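Local coordinates for amino acid adenylation domain-containing protein (Bacillus stratosphericus LAMA 585, PDB 6ULY) that probably activates an alpha-keto acid as its acyl adenylate for nonribosomal depsipeptide synthesis, and here holds a 4-methyl-2-oxopentanoyl adenylate, at residues A109-L114 and F141-D146; K201-A206 and V340-A345; D280-I285 and I555-L560. All blocks are in the same frame, centred on the assembly; numbering follows the deposited sequence.

Contact 1. Residues A109-L114 and F141-D146; sequences AAVKKL and FLWHTD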
ATOM      1  N   ALA A 109       0.761  -1.622 -15.789  1.00 61.16           N
ATOM      2  CA  ALA A 109       1.178  -1.725 -14.394  1.00 60.90           C
ATOM      3  C   ALA A 109       2.593  -2.277 -14.276  1.00 56.01           C
ATOM      4  O   ALA A 109       3.439  -1.704 -13.579  1.00 49.58           O
ATOM      5  CB  ALA A 109       0.197  -2.609 -13.623  1.00 68.61           C
ATOM      6  N   ALA A 110       2.862  -3.405 -14.935  1.00 55.28           N
ATOM      7  CA  ALA A 110       4.196  -3.992 -14.879  1.00 51.81           C
ATOM      8  C   ALA A 110       5.256  -2.984 -15.300  1.00 42.86           C
ATOM      9  O   ALA A 110       6.312  -2.881 -14.669  1.00 46.99           O
ATOM     10  CB  ALA A 110       4.258  -5.238 -15.764  1.00 49.93           C
ATOM     11  N   VAL A 111       4.983  -2.218 -16.355  1.00 46.48           N
ATOM     12  CA  VAL A 111       5.960  -1.250 -16.842  1.00 48.49           C
ATOM     13  C   VAL A 111       6.165  -0.135 -15.825  1.00 50.05           C
ATOM     14  O   VAL A 111       7.281   0.376 -15.664  1.00 45.55           O
ATOM     15  CB  VAL A 111       5.516  -0.701 -18.210  1.00 52.82           C
ATOM     16  CG1 VAL A 111       6.320   0.534 -18.578  1.00 53.52           C
ATOM     17  CG2 VAL A 111       5.662  -1.775 -19.274  1.00 56.41           C
ATOM     18  N   LYS A 112       5.097   0.270 -15.130  1.00 51.22           N
ATOM     19  CA  LYS A 112       5.234   1.284 -14.088  1.00 47.54           C
ATOM     20  C   LYS A 112       6.125   0.783 -12.958  1.00 42.00           C
ATOM     21  O   LYS A 112       7.004   1.505 -12.474  1.00 42.02           O
ATOM     22  CB  LYS A 112       3.856   1.677 -13.545  1.00 57.99           C
ATOM     23  CG  LYS A 112       2.958   2.394 -14.540  1.00 76.47           C
ATOM     24  CD  LYS A 112       1.655   2.850 -13.891  1.00106.92           C
ATOM     25  CE  LYS A 112       0.759   3.578 -14.886  1.00126.35           C
ATOM     26  NZ  LYS A 112      -0.528   4.014 -14.275  1.00114.57           N
ATOM     27  N   LYS A 113       5.902  -0.455 -12.515  1.00 39.98           N
ATOM     28  CA  LYS A 113       6.711  -1.010 -11.436  1.00 39.86           C
ATOM     29  C   LYS A 113       8.182  -1.099 -11.831  1.00 46.24           C
ATOM     30  O   LYS A 113       9.066  -0.800 -11.020  1.00 40.13           O
ATOM     31  CB  LYS A 113       6.174  -2.386 -11.041  1.00 47.23           C
ATOM     32  CG  LYS A 113       4.707  -2.367 -10.613  1.00 56.53           C
ATOM     33  CD  LYS A 113       4.236  -3.725 -10.113  1.00 62.00           C
ATOM     34  CE  LYS A 113       2.818  -3.644  -9.572  1.00 63.06           C
ATOM     35  NZ  LYS A 113       2.438  -4.859  -8.797  1.00 87.17           N
ATOM     36  N   LEU A 114       8.468  -1.510 -13.070  1.00 40.33           N
ATOM     37  CA  LEU A 114       9.855  -1.549 -13.523  1.00 42.47           C
ATOM     38  C   LEU A 114      10.487  -0.166 -13.447  1.00 39.43           C
ATOM     39  O   LEU A 114      11.635  -0.021 -13.010  1.00 39.70           O
ATOM     40  CB  LEU A 114       9.939  -2.098 -14.951  1.00 44.27           C
ATOM     41  CG  LEU A 114       9.495  -3.549 -15.139  1.00 42.97           C
ATOM     42  CD1 LEU A 114       9.480  -3.922 -16.614  1.00 52.17           C
ATOM     43  CD2 LEU A 114      10.392  -4.497 -14.353  1.00 45.00           C
ATOM     44  N   PHE A 141      11.165   5.626 -24.772  1.00 63.94           N
ATOM     45  CA  PHE A 141      10.070   6.508 -25.152  1.00 68.61           C
ATOM     46  C   PHE A 141       8.944   6.470 -24.126  1.00 60.83           C
ATOM     47  O   PHE A 141       8.344   7.506 -23.824  1.00 60.07           O
ATOM     48  CB  PHE A 141       9.539   6.122 -26.535  1.00 76.21           C
ATOM     49  CG  PHE A 141      10.508   6.385 -27.658  1.00 84.32           C
ATOM     50  CD1 PHE A 141      10.391   7.524 -28.442  1.00 88.18           C
ATOM     51  CD2 PHE A 141      11.534   5.493 -27.934  1.00 76.17           C
ATOM     52  CE1 PHE A 141      11.274   7.768 -29.478  1.00 92.53           C
ATOM     53  CE2 PHE A 141      12.423   5.731 -28.967  1.00 88.43           C
ATOM     54  CZ  PHE A 141      12.293   6.869 -29.740  1.00 90.72           C
ATOM     55  N   LEU A 142       8.645   5.287 -23.579  1.00 60.25           N
ATOM     56  CA  LEU A 142       7.577   5.181 -22.590  1.00 62.03           C
ATOM     57  C   LEU A 142       7.887   6.003 -21.345  1.00 61.84           C
ATOM     58  O   LEU A 142       6.993   6.633 -20.767  1.00 60.92           O
ATOM     59  CB  LEU A 142       7.352   3.718 -22.207  1.00 59.18           C
ATOM     60  CG  LEU A 142       6.338   2.906 -23.015  1.00 70.93           C
ATOM     61  CD1 LEU A 142       6.198   1.507 -22.429  1.00 70.97           C
ATOM     62  CD2 LEU A 142       4.988   3.602 -23.051  1.00 79.09           C
ATOM     63  N   TRP A 143       9.143   6.000 -20.913  1.00 57.59           N
ATOM     64  CA  TRP A 143       9.559   6.699 -19.705  1.00 56.97           C
ATOM     65  C   TRP A 143      10.075   8.103 -19.984  1.00 54.64           C
ATOM     66  O   TRP A 143      10.460   8.802 -19.040  1.00 55.45           O
ATOM     67  CB  TRP A 143      10.639   5.884 -18.983  1.00 57.22           C
ATOM     68  CG  TRP A 143      10.170   4.529 -18.538  1.00 51.75           C
ATOM     69  CD1 TRP A 143       8.885   4.071 -18.528  1.00 49.08           C
ATOM     70  CD2 TRP A 143      10.981   3.455 -18.038  1.00 50.97           C
ATOM     71  NE1 TRP A 143       8.844   2.783 -18.054  1.00 51.28           N
ATOM     72  CE2 TRP A 143      10.118   2.380 -17.749  1.00 49.89           C
ATOM     73  CE3 TRP A 143      12.352   3.300 -17.810  1.00 46.80           C
ATOM     74  CZ2 TRP A 143      10.578   1.168 -17.235  1.00 42.84           C
ATOM     75  CZ3 TRP A 143      12.808   2.092 -17.306  1.00 49.57           C
ATOM     76  CH2 TRP A 143      11.922   1.043 -17.022  1.00 45.58           C
ATOM     77  N   HIS A 144      10.096   8.528 -21.245  1.00 58.72           N
ATOM     78  CA  HIS A 144      10.558   9.859 -21.630  1.00 65.54           C
ATOM     79  C   HIS A 144      11.897  10.178 -20.964  1.00 63.99           C
ATOM     80  O   HIS A 144      12.055  11.166 -20.246  1.00 67.48           O
ATOM     81  CB  HIS A 144       9.501  10.910 -21.289  1.00 65.10           C
ATOM     82  CG  HIS A 144       8.190  10.682 -21.974  1.00 66.49           C
ATOM     83  ND1 HIS A 144       7.931  11.127 -23.252  1.00 72.79           N
ATOM     84  CD2 HIS A 144       7.070  10.040 -21.564  1.00 67.82           C
ATOM     85  CE1 HIS A 144       6.705  10.777 -23.597  1.00 73.59           C
ATOM     86  NE2 HIS A 144       6.161  10.117 -22.591  1.00 73.12           N
ATOM     87  N   THR A 145      12.869   9.308 -21.227  1.00 64.24           N
ATOM     88  CA  THR A 145      14.167   9.377 -20.577  1.00 63.05           C
ATOM     89  C   THR A 145      15.272   9.175 -21.601  1.00 69.17           C
ATOM     90  O   THR A 145      15.117   8.429 -22.572  1.00 59.95           O
ATOM     91  CB  THR A 145      14.301   8.323 -19.470  1.00 57.63           C
ATOM     92  OG1 THR A 145      15.615   8.386 -18.904  1.00 59.36           O
ATOM     93  CG2 THR A 145      14.059   6.926 -20.025  1.00 64.60           C
ATOM     94  N   ASP A 146      16.391   9.857 -21.369  1.00 70.59           N
ATOM     95  CA  ASP A 146      17.613   9.668 -22.135  1.00 73.68           C
ATOM     96  C   ASP A 146      18.654   8.878 -21.355  1.00 73.35           C
ATOM     97  O   ASP A 146      19.791   8.737 -21.816  1.00 72.67           O
ATOM     98  CB  ASP A 146      18.188  11.024 -22.545  1.00 80.02           C
ATOM     99  CG  ASP A 146      17.172  11.899 -23.257  1.00 89.81           C
ATOM    100  OD1 ASP A 146      16.452  11.382 -24.140  1.00 84.11           O
ATOM    101  OD2 ASP A 146      17.088  13.100 -22.927  1.00 88.29           O
TER

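Contact 2. Residues K201-A206 and V340-A345; sequences KGTVAA and VVFSFA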
ATOM      1  N   LYS A 201      21.964 -23.649   2.846  1.00 44.39           N
ATOM      2  CA  LYS A 201      22.508 -24.686   3.716  1.00 37.46           C
ATOM      3  C   LYS A 201      21.433 -25.262   4.623  1.00 36.27           C
ATOM      4  O   LYS A 201      21.389 -26.476   4.849  1.00 43.51           O
ATOM      5  CB  LYS A 201      23.670 -24.121   4.529  1.00 45.47           C
ATOM      6  CG  LYS A 201      24.851 -23.716   3.662  1.00 41.67           C
ATOM      7  CD  LYS A 201      25.933 -22.998   4.449  1.00 54.45           C
ATOM      8  CE  LYS A 201      27.121 -22.677   3.555  1.00 50.56           C
ATOM      9  NZ  LYS A 201      28.173 -21.905   4.258  1.00 60.75           N
ATOM     10  N   GLY A 202      20.552 -24.414   5.152  1.00 45.61           N
ATOM     11  CA  GLY A 202      19.430 -24.928   5.917  1.00 44.13           C
ATOM     12  C   GLY A 202      18.516 -25.798   5.076  1.00 40.88           C
ATOM     13  O   GLY A 202      18.067 -26.857   5.519  1.00 41.97           O
ATOM     14  N   THR A 203      18.233 -25.363   3.845  1.00 40.93           N
ATOM     15  CA  THR A 203      17.354 -26.131   2.969  1.00 45.40           C
ATOM     16  C   THR A 203      17.973 -27.477   2.608  1.00 40.68           C
ATOM     17  O   THR A 203      17.283 -28.502   2.599  1.00 40.42           O
ATOM     18  CB  THR A 203      17.043 -25.322   1.706  1.00 41.58           C
ATOM     19  OG1 THR A 203      16.203 -24.211   2.049  1.00 40.12           O
ATOM     20  CG2 THR A 203      16.346 -26.186   0.650  1.00 38.07           C
ATOM     21  N   VAL A 204      19.275 -27.493   2.311  1.00 39.76           N
ATOM     22  CA  VAL A 204      19.943 -28.746   1.963  1.00 43.70           C
ATOM     23  C   VAL A 204      19.886 -29.727   3.127  1.00 46.54           C
ATOM     24  O   VAL A 204      19.647 -30.926   2.936  1.00 47.53           O
ATOM     25  CB  VAL A 204      21.395 -28.470   1.530  1.00 45.44           C
ATOM     26  CG1 VAL A 204      22.186 -29.773   1.429  1.00 39.34           C
ATOM     27  CG2 VAL A 204      21.417 -27.725   0.205  1.00 43.16           C
ATOM     28  N   ALA A 205      20.102 -29.237   4.352  1.00 43.26           N
ATOM     29  CA  ALA A 205      20.131 -30.126   5.509  1.00 42.58           C
ATOM     30  C   ALA A 205      18.748 -30.685   5.824  1.00 47.26           C
ATOM     31  O   ALA A 205      18.617 -31.864   6.175  1.00 50.72           O
ATOM     32  CB  ALA A 205      20.689 -29.390   6.726  1.00 43.67           C
ATOM     33  N   ALA A 206      17.709 -29.853   5.725  1.00 45.03           N
ATOM     34  CA  ALA A 206      16.365 -30.318   6.057  1.00 46.26           C
ATOM     35  C   ALA A 206      15.859 -31.328   5.034  1.00 46.37           C
ATOM     36  O   ALA A 206      15.191 -32.305   5.395  1.00 49.71           O
ATOM     37  CB  ALA A 206      15.408 -29.130   6.156  1.00 44.52           C
ATOM     38  N   VAL A 340      11.572 -21.571   4.476  1.00 42.10           N
ATOM     39  CA  VAL A 340      12.133 -21.753   5.809  1.00 39.74           C
ATOM     40  C   VAL A 340      11.442 -22.865   6.580  1.00 39.13           C
ATOM     41  O   VAL A 340      11.875 -23.197   7.686  1.00 38.66           O
ATOM     42  CB  VAL A 340      12.090 -20.439   6.616  1.00 36.55           C
ATOM     43  CG1 VAL A 340      12.981 -19.390   5.960  1.00 38.24           C
ATOM     44  CG2 VAL A 340      10.657 -19.926   6.749  1.00 36.03           C
ATOM     45  N   VAL A 341      10.383 -23.458   6.030  1.00 39.92           N
ATOM     46  CA  VAL A 341       9.720 -24.618   6.616  1.00 41.01           C
ATOM     47  C   VAL A 341       9.429 -25.617   5.505  1.00 39.27           C
ATOM     48  O   VAL A 341       9.079 -25.230   4.386  1.00 38.89           O
ATOM     49  CB  VAL A 341       8.416 -24.240   7.349  1.00 36.53           C
ATOM     50  CG1 VAL A 341       8.717 -23.481   8.631  1.00 42.32           C
ATOM     51  CG2 VAL A 341       7.501 -23.427   6.444  1.00 37.16           C
ATOM     52  N   PHE A 342       9.565 -26.904   5.824  1.00 39.60           N
ATOM     53  CA  PHE A 342       9.247 -27.992   4.906  1.00 41.54           C
ATOM     54  C   PHE A 342       8.498 -29.076   5.666  1.00 43.31           C
ATOM     55  O   PHE A 342       8.914 -29.464   6.762  1.00 48.51           O
ATOM     56  CB  PHE A 342      10.512 -28.590   4.276  1.00 40.91           C
ATOM     57  CG  PHE A 342      11.205 -27.679   3.305  1.00 41.25           C
ATOM     58  CD1 PHE A 342      10.839 -27.659   1.971  1.00 36.36           C
ATOM     59  CD2 PHE A 342      12.243 -26.860   3.722  1.00 38.75           C
ATOM     60  CE1 PHE A 342      11.484 -26.831   1.074  1.00 39.77           C
ATOM     61  CE2 PHE A 342      12.892 -26.029   2.830  1.00 34.71           C
ATOM     62  CZ  PHE A 342      12.512 -26.015   1.504  1.00 43.28           C
ATOM     63  N   SER A 343       7.404 -29.562   5.085  1.00 40.55           N
ATOM     64  CA  SER A 343       6.607 -30.634   5.669  1.00 42.30           C
ATOM     65  C   SER A 343       6.889 -31.939   4.936  1.00 43.23           C
ATOM     66  O   SER A 343       6.794 -31.997   3.705  1.00 43.94           O
ATOM     67  CB  SER A 343       5.115 -30.305   5.596  1.00 40.75           C
ATOM     68  OG  SER A 343       4.325 -31.419   5.977  1.00 43.12           O
ATOM     69  N   PHE A 344       7.236 -32.982   5.693  1.00 46.74           N
ATOM     70  CA  PHE A 344       7.556 -34.293   5.137  1.00 40.96           C
ATOM     71  C   PHE A 344       6.507 -35.336   5.508  1.00 39.89           C
ATOM     72  O   PHE A 344       6.820 -36.524   5.619  1.00 44.24           O
ATOM     73  CB  PHE A 344       8.930 -34.765   5.609  1.00 38.88           C
ATOM     74  CG  PHE A 344       9.995 -33.716   5.528  1.00 41.92           C
ATOM     75  CD1 PHE A 344      10.727 -33.542   4.370  1.00 45.92           C
ATOM     76  CD2 PHE A 344      10.265 -32.904   6.617  1.00 46.67           C
ATOM     77  CE1 PHE A 344      11.713 -32.575   4.296  1.00 45.24           C
ATOM     78  CE2 PHE A 344      11.246 -31.938   6.549  1.00 43.41           C
ATOM     79  CZ  PHE A 344      11.972 -31.775   5.388  1.00 46.28           C
ATOM     80  N   ALA A 345       5.261 -34.909   5.697  1.00 42.76           N
ATOM     81  CA  ALA A 345       4.223 -35.759   6.261  1.00 46.00           C
ATOM     82  C   ALA A 345       3.052 -36.017   5.325  1.00 42.88           C
ATOM     83  O   ALA A 345       2.141 -36.764   5.697  1.00 49.21           O
ATOM     84  CB  ALA A 345       3.687 -35.139   7.560  1.00 44.57           C
TER

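Contact 3. Residues D280-I285 and I555-L560; sequences DYEKEI and IERAQL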
ATOM      1  N   ASP A 280      -6.544 -30.874 -13.570  1.00 51.62           N
ATOM      2  CA  ASP A 280      -7.565 -30.592 -14.572  1.00 51.71           C
ATOM      3  C   ASP A 280      -7.428 -31.466 -15.810  1.00 52.88           C
ATOM      4  O   ASP A 280      -8.321 -31.443 -16.662  1.00 56.43           O
ATOM      5  CB  ASP A 280      -7.513 -29.120 -14.991  1.00 52.50           C
ATOM      6  CG  ASP A 280      -7.923 -28.172 -13.876  1.00 61.62           C
ATOM      7  OD1 ASP A 280      -8.690 -28.586 -12.978  1.00 63.99           O
ATOM      8  OD2 ASP A 280      -7.480 -27.004 -13.908  1.00 63.47           O
ATOM      9  N   TYR A 281      -6.337 -32.226 -15.932  1.00 53.97           N
ATOM     10  CA  TYR A 281      -6.059 -33.048 -17.100  1.00 48.72           C
ATOM     11  C   TYR A 281      -6.167 -34.539 -16.792  1.00 50.84           C
ATOM     12  O   TYR A 281      -5.427 -35.346 -17.359  1.00 49.80           O
ATOM     13  CB  TYR A 281      -4.666 -32.739 -17.650  1.00 48.49           C
ATOM     14  CG  TYR A 281      -4.531 -31.400 -18.335  1.00 49.11           C
ATOM     15  CD1 TYR A 281      -4.594 -31.296 -19.720  1.00 48.65           C
ATOM     16  CD2 TYR A 281      -4.323 -30.241 -17.600  1.00 46.61           C
ATOM     17  CE1 TYR A 281      -4.464 -30.071 -20.353  1.00 49.26           C
ATOM     18  CE2 TYR A 281      -4.192 -29.014 -18.222  1.00 47.70           C
ATOM     19  CZ  TYR A 281      -4.265 -28.933 -19.598  1.00 56.02           C
ATOM     20  OH  TYR A 281      -4.135 -27.712 -20.218  1.00 60.29           O
ATOM     21  N   GLU A 282      -7.077 -34.929 -15.896  1.00 50.25           N
ATOM     22  CA  GLU A 282      -7.156 -36.338 -15.519  1.00 57.19           C
ATOM     23  C   GLU A 282      -7.522 -37.214 -16.712  1.00 58.76           C
ATOM     24  O   GLU A 282      -7.048 -38.351 -16.823  1.00 53.02           O
ATOM     25  CB  GLU A 282      -8.164 -36.536 -14.388  1.00 58.23           C
ATOM     26  CG  GLU A 282      -9.609 -36.288 -14.772  1.00 69.93           C
ATOM     27  CD  GLU A 282     -10.568 -36.623 -13.647  1.00 78.20           C
ATOM     28  OE1 GLU A 282     -10.182 -37.404 -12.751  1.00 79.24           O
ATOM     29  OE2 GLU A 282     -11.703 -36.104 -13.657  1.00 93.56           O
ATOM     30  N   LYS A 283      -8.369 -36.707 -17.611  1.00 59.47           N
ATOM     31  CA  LYS A 283      -8.766 -37.492 -18.776  1.00 59.41           C
ATOM     32  C   LYS A 283      -7.549 -37.888 -19.602  1.00 55.49           C
ATOM     33  O   LYS A 283      -7.335 -39.072 -19.890  1.00 54.68           O
ATOM     34  CB  LYS A 283      -9.758 -36.700 -19.629  1.00 57.76           C
ATOM     35  N   GLU A 284      -6.733 -36.906 -19.984  1.00 52.49           N
ATOM     36  CA  GLU A 284      -5.565 -37.179 -20.809  1.00 50.79           C
ATOM     37  C   GLU A 284      -4.422 -37.799 -20.015  1.00 54.76           C
ATOM     38  O   GLU A 284      -3.531 -38.411 -20.617  1.00 54.57           O
ATOM     39  CB  GLU A 284      -5.090 -35.897 -21.508  1.00 51.77           C
ATOM     40  CG  GLU A 284      -5.245 -34.611 -20.704  1.00 66.10           C
ATOM     41  CD  GLU A 284      -6.605 -33.937 -20.895  1.00 59.49           C
ATOM     42  OE1 GLU A 284      -6.901 -33.481 -22.022  1.00 53.83           O
ATOM     43  OE2 GLU A 284      -7.377 -33.865 -19.914  1.00 57.56           O
ATOM     44  N   ILE A 285      -4.431 -37.671 -18.686  1.00 51.27           N
ATOM     45  CA  ILE A 285      -3.436 -38.365 -17.876  1.00 50.49           C
ATOM     46  C   ILE A 285      -3.756 -39.850 -17.806  1.00 46.68           C
ATOM     47  O   ILE A 285      -2.854 -40.695 -17.800  1.00 46.31           O
ATOM     48  CB  ILE A 285      -3.351 -37.748 -16.469  1.00 47.72           C
ATOM     49  CG1 ILE A 285      -2.671 -36.380 -16.523  1.00 52.23           C
ATOM     50  CG2 ILE A 285      -2.603 -38.682 -15.528  1.00 38.94           C
ATOM     51  CD1 ILE A 285      -2.848 -35.558 -15.252  1.00 48.88           C
ATOM     52  N   ILE A 555     -21.833 -28.221 -12.859  1.00110.09           N
ATOM     53  CA  ILE A 555     -21.000 -28.677 -11.752  1.00119.90           C
ATOM     54  C   ILE A 555     -19.541 -28.587 -12.177  1.00123.12           C
ATOM     55  O   ILE A 555     -19.183 -29.014 -13.281  1.00115.89           O
ATOM     56  CB  ILE A 555     -21.355 -30.114 -11.316  1.00110.87           C
ATOM     57  CG1 ILE A 555     -22.805 -30.156 -10.815  1.00 95.90           C
ATOM     58  CG2 ILE A 555     -20.359 -30.625 -10.263  1.00101.93           C
ATOM     59  CD1 ILE A 555     -23.055 -31.086  -9.640  1.00 82.11           C
ATOM     60  N   GLU A 556     -18.707 -28.036 -11.299  1.00121.32           N
ATOM     61  CA  GLU A 556     -17.267 -27.965 -11.496  1.00121.02           C
ATOM     62  C   GLU A 556     -16.572 -28.826 -10.450  1.00112.27           C
ATOM     63  O   GLU A 556     -16.975 -28.846  -9.282  1.00120.13           O
ATOM     64  CB  GLU A 556     -16.764 -26.521 -11.408  1.00122.10           C
ATOM     65  CG  GLU A 556     -16.694 -25.803 -12.749  1.00122.66           C
ATOM     66  CD  GLU A 556     -18.054 -25.648 -13.406  1.00130.72           C
ATOM     67  OE1 GLU A 556     -19.033 -25.357 -12.688  1.00142.60           O
ATOM     68  OE2 GLU A 556     -18.143 -25.821 -14.642  1.00126.58           O
ATOM     69  N   ARG A 557     -15.531 -29.542 -10.878  1.00117.54           N
ATOM     70  CA  ARG A 557     -14.811 -30.452  -9.995  1.00109.39           C
ATOM     71  C   ARG A 557     -13.700 -29.765  -9.214  1.00111.52           C
ATOM     72  O   ARG A 557     -13.388 -30.190  -8.096  1.00110.43           O
ATOM     73  CB  ARG A 557     -14.211 -31.606 -10.806  1.00104.11           C
ATOM     74  CG  ARG A 557     -14.710 -32.992 -10.405  1.00 92.27           C
ATOM     75  CD  ARG A 557     -15.709 -33.558 -11.408  1.00 84.34           C
ATOM     76  NE  ARG A 557     -15.158 -33.619 -12.760  1.00 81.58           N
ATOM     77  CZ  ARG A 557     -14.268 -34.520 -13.168  1.00 83.09           C
ATOM     78  NH1 ARG A 557     -13.815 -35.441 -12.327  1.00 81.31           N
ATOM     79  NH2 ARG A 557     -13.824 -34.494 -14.417  1.00 81.14           N
ATOM     80  N   ALA A 558     -13.089 -28.724  -9.776  1.00114.74           N
ATOM     81  CA  ALA A 558     -12.027 -28.007  -9.087  1.00113.93           C
ATOM     82  C   ALA A 558     -12.612 -27.038  -8.069  1.00120.97           C
ATOM     83  O   ALA A 558     -13.576 -26.320  -8.355  1.00123.80           O
ATOM     84  CB  ALA A 558     -11.156 -27.250 -10.092  1.00113.94           C
ATOM     85  N   GLN A 559     -12.022 -27.021  -6.876  1.00125.63           N
ATOM     86  CA  GLN A 559     -12.494 -26.143  -5.815  1.00124.95           C
ATOM     87  C   GLN A 559     -12.391 -24.683  -6.251  1.00138.54           C
ATOM     88  O   GLN A 559     -11.646 -24.327  -7.168  1.00143.03           O
ATOM     89  CB  GLN A 559     -11.691 -26.379  -4.535  1.00114.61           C
ATOM     90  CG  GLN A 559     -12.224 -25.646  -3.310  1.00115.52           C
ATOM     91  CD  GLN A 559     -11.503 -26.036  -2.033  1.00104.37           C
ATOM     92  OE1 GLN A 559     -10.885 -27.100  -1.956  1.00 91.32           O
ATOM     93  NE2 GLN A 559     -11.577 -25.176  -1.023  1.00112.33           N
ATOM     94  N   LEU A 560     -13.164 -23.827  -5.577  1.00138.99           N
ATOM     95  CA  LEU A 560     -13.208 -22.415  -5.950  1.00128.94           C
ATOM     96  C   LEU A 560     -11.901 -21.712  -5.595  1.00123.54           C
ATOM     97  O   LEU A 560     -11.343 -20.972  -6.414  1.00124.47           O
ATOM     98  CB  LEU A 560     -14.400 -21.734  -5.274  1.00118.60           C
ATOM     99  CG  LEU A 560     -14.822 -20.341  -5.759  1.00118.53           C
ATOM    100  CD1 LEU A 560     -13.921 -19.253  -5.187  1.00116.16           C
ATOM    101  CD2 LEU A 560     -14.845 -20.265  -7.283  1.00127.44           C
TER

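Contact 1. Residues A109-L114 and F141-D146
The polar atom at the heart of this contact, NE1 of W143, has a hydrocarbon as its nearest neighbour: V111 CG1 stands 3.4 Å from it, close to the indole plane and at the edge of the ring. The backbone oxygen V111 O lies 3.7 Å from W143 NE1, and the model offers the buried N-H no hydrogen-bonding partner. V111 reaches the indole through the branch that lies anti to its backbone N (chi1 166°), which carries CG1 away from helix 109-120 to lie against both W143 and L142. The same methyl therefore serves two residues, because CG1 also packs on L142 CD1 at 4.0 Å, the two side chains running at about a right angle. One turn further along, L114 meets the six-membered ring of the indole, its CB 4.0 Å from W143 CZ2. L114 itself turns on to F72 and Q74 of strand 70-74. W143 directly follows helix 139-142, and H144, with positive phi, closes a Schellman motif in which its N makes a weak 3.3 Å bond to F141 O. H115 and W118, on the same helix as V111, add aromatic company, H115 edge-to-face with W143. Just beyond, H144 is hydrogen-bonded to Q398 of the second subunit, and L142 packs on that residue too. The join between helix 109-120 and the end of helix 139-142 with the loop after it thus rests on dispersion and shape, with burial of the indole N-H probably its electrostatic price.

Contact 2. Residues K201-A206 and V340-A345
Beside the pocket of the keto acyl adenylate, strand 338-342 and the residues just after it pack against helix 193-207 through F342 on T203 and F344 on A206; the F342 side chain is about 6 Å from the bound adenylate. The rim of the F342 ring is what meets the helix. T203 OG1 approaches CE2 of F342 at 3.9 Å, near the ring plane, and the second branch, T203 CG2, lies 3.9 Å from F342 CZ, so both branches of the threonine meet the CE2-CZ side of the ring. The two side chains cross at about a right angle. The hydroxyl gains its polar partner within its own helix, the carbonyl of N199; chi1 of -69° sets OG1 beside the backbone N and turns CG2 into the position anti to it. The hydroxyl thus lies against the ring edge while keeping its hydrogen bond. F344, two residues on and past the end of the strand, touches the last turn of the helix. Its CZ comes to 3.3 Å from A206 O, an oblique approach, while A206 CB is a looser 4.4 Å from the same F344 CZ. V340 and V341 form a classic beta bulge opposite F331. The strand carrying them lies antiparallel to strand 327-333, with A330 and R328 against F342 and F344, while helix 224-237 flanks helix 193-207 through V233, which touches T203.

Contact 3. Residues D280-I285 and I555-L560
The guanidinium of R557 presents its edge to the carboxylate of E282, with OE2 about 18° out of the guanidinium plane, and a single oxygen takes both terminal nitrogens: E282 OE2 lies 2.6 Å from R557 NH1 and 2.8 Å from R557 NH2. Carboxylate and guanidinium planes differ by 29°, so the salt bridge is twisted as well as one-sided. NH1 meets the syn lone pair of OE2 with an N-H...O angle of 136°, and the NH2 bond is weak. The other carboxylate oxygen, E282 OE1, is engaged by R312 of helix 307-317, which leaves the glutamate shared between two arginines; their charges probably keep it ionised. E282 has CG tucked between its backbone N and carbonyl carbon and is extended from there, whereas R557 is folded at chi2 and chi3, bringing its guanidinium round to the side of helix 282-285. Alongside, D280 OD1 sits 4.0 Å from A558 CB. E282 and R557 also touch crystal neighbours, so the lattice may influence the bridge. I555, E556 and R557 end what is probably the last core motif of adenylation domains, just before helix 560-570. The bridge thus probably joins the small C-terminal subdomain to the large N-terminal one, a division typical of the ANL fold. Because these subdomains rotate between reaction states in the family, such a bridge probably belongs to one orientation.

How the contacts relate
From the N terminus, contact 1 closes first, drawing together helix 109-120 and the end of helix 139-142 over a loop of 26 residues that holds strand 125-128 and helix 130-137. Contact 2 opens later, joining helix 193-207 to strand 338-342 across 133 residues. Contact 3 opens at 280-285, inside that loop, and closes at 555-560, so contacts 2 and 3 cross. Contacts 1 and 2 lie on opposite sides of the chain's centre, their centres 39 Å apart, and no two of the three touch. The first two bind parts of the AMP-binding region to one another; the third reaches from it to the loop before helix 560-570.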